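Local coordinates for hypothetical UPF0271 protein TTHB195 (Thermus thermophilus, PDB 2DFA) that probably serves as subunit A of an ATP-dependent 5-oxoprolinase, which opens 5-oxoproline to L-glutamate at the cost of ATP hydrolysis, at residues L197-V200 with K204-A207; A31-G36 with E47-A52. One frame throughout, in Å; residues are numbered along the deposited sequence.

Contact 1 (L197-V200 with K204-A207); sequences LRMV and KVEA
Arg198 lays its aliphatic root against the backbone of Lys204: its CG sits 3.0 Å from Lys204 O, a close approach for a carbon and an oxygen, and its CB is next at 3.7 Å from the same oxygen. This carbonyl points back toward the helix, where Met199 N is 3.6 Å from Lys204 O without bonding to it. Carrying CG on the far side of CA from the backbone N (chi1 -169°), Arg198 reaches toward the strand, and a bend at chi2 (92°) then carries the chain past the Lys204 carbonyl, so that the guanidinium comes to lie over Lys204. The group has Lys204 CB over one face, offset toward the rim and 4.3 Å from Arg198 NH2, with Lys204 O above a face as well. At the edge of the group, in its plane, a water accepts a bond from Glu206 N at 2.9 Å and a weak one from Arg198 NH1, so the strand backbone and the arginine share a solvent link. Glu202 and Glu212 hold the same cation by salt bridges to NE and NH2, respectively, and together fix its rotation.

A short connection leads from the C-terminal end of helix 189-201 into strand 204-206, which pairs antiparallel with strand 212-214 in a small two-stranded hairpin apart from the main parallel sheet. On the buried flank, Met199 and Val205 lie side by side and point the same way. A bend at chi3 (141°) brings the methionine methyl CE to 3.8 Å from Val205 CG2. Tyr170 touches both side chains, and Leu220 of strand 219-222 packs on Met199.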
loop_
_atom_site.group_PDB
_atom_site.type_symbol
_atom_site.label_atom_id
_atom_site.label_comp_id
_atom_site.label_asym_id
_atom_site.label_seq_id
_atom_site.Cartn_x
_atom_site.Cartn_y
_atom_site.Cartn_z
ATOM N N LEU A 197 29.776 28.779 -1.209
ATOM C CA LEU A 197 30.130 30.198 -1.231
ATOM C C LEU A 197 30.375 30.682 -2.664
ATOM O O LEU A 197 29.898 31.722 -3.100
ATOM C CB LEU A 197 31.424 30.374 -0.423
ATOM C CG LEU A 197 31.197 30.894 1.002
ATOM C CD1 LEU A 197 32.515 31.220 1.713
ATOM C CD2 LEU A 197 30.367 32.180 1.035
ATOM N N ARG A 198 31.199 29.895 -3.381
ATOM C CA ARG A 198 31.547 30.242 -4.753
ATOM C C ARG A 198 30.303 30.428 -5.622
ATOM O O ARG A 198 30.175 31.385 -6.374
ATOM C CB ARG A 198 32.410 29.109 -5.311
ATOM C CG ARG A 198 33.056 29.468 -6.649
ATOM C CD ARG A 198 34.456 30.079 -6.478
ATOM N NE ARG A 198 34.857 30.807 -7.688
ATOM C CZ ARG A 198 35.210 30.067 -8.756
ATOM N NH1 ARG A 198 35.163 28.749 -8.676
ATOM N NH2 ARG A 198 35.626 30.661 -9.877
ATOM N N MET A 199 29.390 29.441 -5.536
ATOM C CA MET A 199 28.170 29.514 -6.335
ATOM C C MET A 199 27.377 30.792 -6.042
ATOM O O MET A 199 26.806 31.422 -6.920
ATOM C CB MET A 199 27.303 28.294 -6.012
ATOM C CG MET A 199 27.986 26.955 -6.296
ATOM S SD MET A 199 26.967 25.567 -5.775
ATOM C CE MET A 199 27.334 24.464 -7.145
ATOM N N VAL A 200 27.309 31.142 -4.743
ATOM C CA VAL A 200 26.578 32.353 -4.371
ATOM C C VAL A 200 27.341 33.626 -4.761
ATOM O O VAL A 200 26.853 34.483 -5.486
ATOM C CB VAL A 200 26.331 32.326 -2.859
ATOM C CG1 VAL A 200 25.583 33.591 -2.434
ATOM C CG2 VAL A 200 25.502 31.112 -2.481
ATOM N N LYS A 204 29.659 30.703 -9.997
ATOM C CA LYS A 204 30.401 29.701 -10.749
ATOM C C LYS A 204 30.841 28.538 -9.855
ATOM O O LYS A 204 30.940 28.642 -8.638
ATOM C CB LYS A 204 31.631 30.375 -11.359
ATOM C CG LYS A 204 31.291 31.219 -12.590
ATOM C CD LYS A 204 32.529 31.890 -13.182
ATOM C CE LYS A 204 32.233 32.593 -14.509
ATOM N NZ LYS A 204 31.169 33.580 -14.326
ATOM N N VAL A 205 31.063 27.381 -10.503
ATOM C CA VAL A 205 31.610 26.241 -9.776
ATOM C C VAL A 205 32.645 25.487 -10.616
ATOM O O VAL A 205 32.551 25.377 -11.833
ATOM C CB VAL A 205 30.455 25.306 -9.415
ATOM C CG1 VAL A 205 29.921 24.637 -10.682
ATOM C CG2 VAL A 205 30.932 24.239 -8.447
ATOM N N GLU A 206 33.694 24.998 -9.928
ATOM C CA GLU A 206 34.670 24.169 -10.620
ATOM C C GLU A 206 33.985 23.025 -11.369
ATOM O O GLU A 206 32.980 22.467 -10.945
ATOM C CB GLU A 206 35.643 23.607 -9.578
ATOM C CG GLU A 206 36.899 22.999 -10.208
ATOM C CD GLU A 206 37.717 22.308 -9.140
ATOM O OE1 GLU A 206 37.567 22.651 -7.975
ATOM O OE2 GLU A 206 38.519 21.438 -9.492
ATOM N N ALA A 207 34.533 22.715 -12.556
ATOM C CA ALA A 207 34.017 21.581 -13.303
ATOM C C ALA A 207 34.944 20.370 -13.175
ATOM O O ALA A 207 36.166 20.471 -13.173
ATOM C CB ALA A 207 33.877 21.988 -14.769
HETATM O O HOH W 1 34.061 25.931 -7.232
#

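Contact 2 (A31-G36 with E47-A52)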
loop_
_atom_site.group_PDB
_atom_site.type_symbol
_atom_site.label_atom_id
_atom_site.label_comp_id
_atom_site.label_asym_id
_atom_site.label_seq_id
_atom_site.Cartn_x
_atom_site.Cartn_y
_atom_site.Cartn_z
ATOM N N ALA A 31 12.284 23.634 3.328
ATOM C CA ALA A 31 12.293 22.175 3.374
ATOM C C ALA A 31 11.301 21.632 2.349
ATOM O O ALA A 31 10.278 22.258 2.071
ATOM C CB ALA A 31 11.920 21.698 4.765
ATOM N N ASN A 32 11.624 20.474 1.783
ATOM C CA ASN A 32 10.763 19.827 0.799
ATOM C C ASN A 32 10.179 18.625 1.532
ATOM O O ASN A 32 10.880 17.651 1.793
ATOM C CB ASN A 32 11.593 19.362 -0.397
ATOM C CG ASN A 32 12.667 20.366 -0.791
ATOM O OD1 ASN A 32 12.373 21.520 -1.113
ATOM N ND2 ASN A 32 13.921 19.931 -0.760
ATOM N N LEU A 33 8.902 18.705 1.883
ATOM C CA LEU A 33 8.247 17.633 2.620
ATOM C C LEU A 33 7.576 16.573 1.758
ATOM O O LEU A 33 6.855 16.893 0.811
ATOM C CB LEU A 33 7.217 18.224 3.587
ATOM C CG LEU A 33 7.751 18.629 4.968
ATOM C CD1 LEU A 33 8.989 19.504 4.828
ATOM C CD2 LEU A 33 6.662 19.349 5.730
ATOM N N ALA A 34 7.820 15.309 2.105
ATOM C CA ALA A 34 7.229 14.183 1.393
ATOM C C ALA A 34 5.713 14.252 1.576
ATOM O O ALA A 34 5.221 14.784 2.578
ATOM C CB ALA A 34 7.775 12.855 1.945
ATOM N N CYS A 35 4.973 13.696 0.617
ATOM C CA CYS A 35 3.518 13.756 0.670
ATOM C C CYS A 35 2.767 12.425 0.742
ATOM O O CYS A 35 1.618 12.344 0.302
ATOM C CB CYS A 35 3.017 14.571 -0.530
ATOM S SG CYS A 35 3.843 16.197 -0.715
ATOM N N GLY A 36 3.408 11.391 1.285
ATOM C CA GLY A 36 2.746 10.103 1.440
ATOM C C GLY A 36 2.920 9.052 0.356
ATOM O O GLY A 36 2.432 7.930 0.514
ATOM N N GLU A 47 3.990 16.104 11.910
ATOM C CA GLU A 47 5.153 16.289 12.773
ATOM C C GLU A 47 6.203 17.199 12.122
ATOM O O GLU A 47 6.750 18.100 12.775
ATOM C CB GLU A 47 5.781 14.926 13.091
ATOM C CG GLU A 47 7.136 15.000 13.786
ATOM C CD GLU A 47 7.737 13.626 14.028
ATOM O OE1 GLU A 47 7.995 12.893 13.042
ATOM O OE2 GLU A 47 7.945 13.277 15.208
ATOM N N ALA A 48 6.480 16.962 10.842
ATOM C CA ALA A 48 7.467 17.742 10.103
ATOM C C ALA A 48 7.028 19.185 9.926
ATOM O O ALA A 48 7.845 20.103 9.995
ATOM C CB ALA A 48 7.737 17.099 8.729
ATOM N N VAL A 49 5.739 19.385 9.681
ATOM C CA VAL A 49 5.198 20.728 9.507
ATOM C C VAL A 49 5.307 21.491 10.824
ATOM O O VAL A 49 5.658 22.677 10.845
ATOM C CB VAL A 49 3.723 20.676 9.043
ATOM C CG1 VAL A 49 3.086 22.056 9.134
ATOM C CG2 VAL A 49 3.662 20.168 7.586
ATOM N N ARG A 50 5.017 20.810 11.925
ATOM C CA ARG A 50 5.106 21.449 13.232
ATOM C C ARG A 50 6.550 21.844 13.518
ATOM O O ARG A 50 6.815 22.941 14.014
ATOM C CB ARG A 50 4.556 20.512 14.314
ATOM C CG ARG A 50 3.034 20.395 14.238
ATOM C CD ARG A 50 2.431 19.415 15.236
ATOM N NE ARG A 50 0.973 19.563 15.261
ATOM C CZ ARG A 50 0.134 18.733 15.871
ATOM N NH1 ARG A 50 0.590 17.670 16.522
ATOM N NH2 ARG A 50 -1.170 18.972 15.829
ATOM N N LEU A 51 7.482 20.957 13.184
ATOM C CA LEU A 51 8.903 21.221 13.399
ATOM C C LEU A 51 9.369 22.414 12.571
ATOM O O LEU A 51 10.067 23.295 13.077
ATOM C CB LEU A 51 9.731 19.985 13.033
ATOM C CG LEU A 51 11.231 20.021 13.345
ATOM C CD1 LEU A 51 11.445 20.118 14.856
ATOM C CD2 LEU A 51 11.892 18.763 12.798
ATOM N N ALA A 52 8.985 22.440 11.296
ATOM C CA ALA A 52 9.361 23.533 10.409
ATOM C C ALA A 52 8.846 24.858 10.958
ATOM O O ALA A 52 9.568 25.857 10.982
ATOM C CB ALA A 52 8.797 23.293 9.009
#
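Strand 30-34 passes beside helix 42-54, and the nearest CA atoms are those of Leu33 and Ala48, 7.5 Å apart. Residues 31-33 are extended, whereas 47-52 form regular helix, with Leu51 N and Ala52 N bonded back to the carbonyl oxygens of Glu47 and Ala48. At this spacing the two backbones do not meet, and side chains alone bridge the gap.

Leu33 does most of the bridging. It projects toward the helix, and its methyl CD2 settles against both Ala48 and Val49: it is 3.9 Å from Ala48 CB and 3.6 Å from Val49 CG2. Leu33 CG also lies 4.1 Å from Ala48 CB, so the alanine methyl meets the branch point of the leucine as well as one of its tips. Val49 comes across the leucine at about a right angle. Its CG1 is anti to the backbone N (chi1 169°), which places CG2, the branch that touches Leu33, anti to the carbonyl carbon.

These elements form the first two members of a beta-alpha-beta unit completed by strand 58-62, from which Val59 also packs on Leu33. Leu94 of helix 80-100 touches Leu33, while Phe97 and Leu98 of that helix touch Val49. The preceding residue in the strand, Asn32, uses its side-chain ND2 for Asn6 and Asp8 and its OD1 for His107.

With aliphatic carbons alone meeting across this buried interface, helix and strand are held by apolar packing and shape, without the directional restraint of a polar bond.

Overall arrangement
The two contacts lie on opposite sides of the chain's centre, with their own centres about 29 Å apart and nearest atoms about 15 Å apart, and they share no helix or strand. Contact 2 belongs to the core, where a helix of a beta-alpha-beta unit covers a strand of the main parallel sheet through aliphatic side chains. Contact 1 is partly buried and more peripheral, joining a helix end to the small antiparallel hairpin. Its chemistry is mixed accordingly: an apolar pair on the inner flank, and an arginine and a water on the outer one, the arginine also gripped by glutamates beyond the two segments. Contact 2 also closes earlier along the chain, before contact 1 begins.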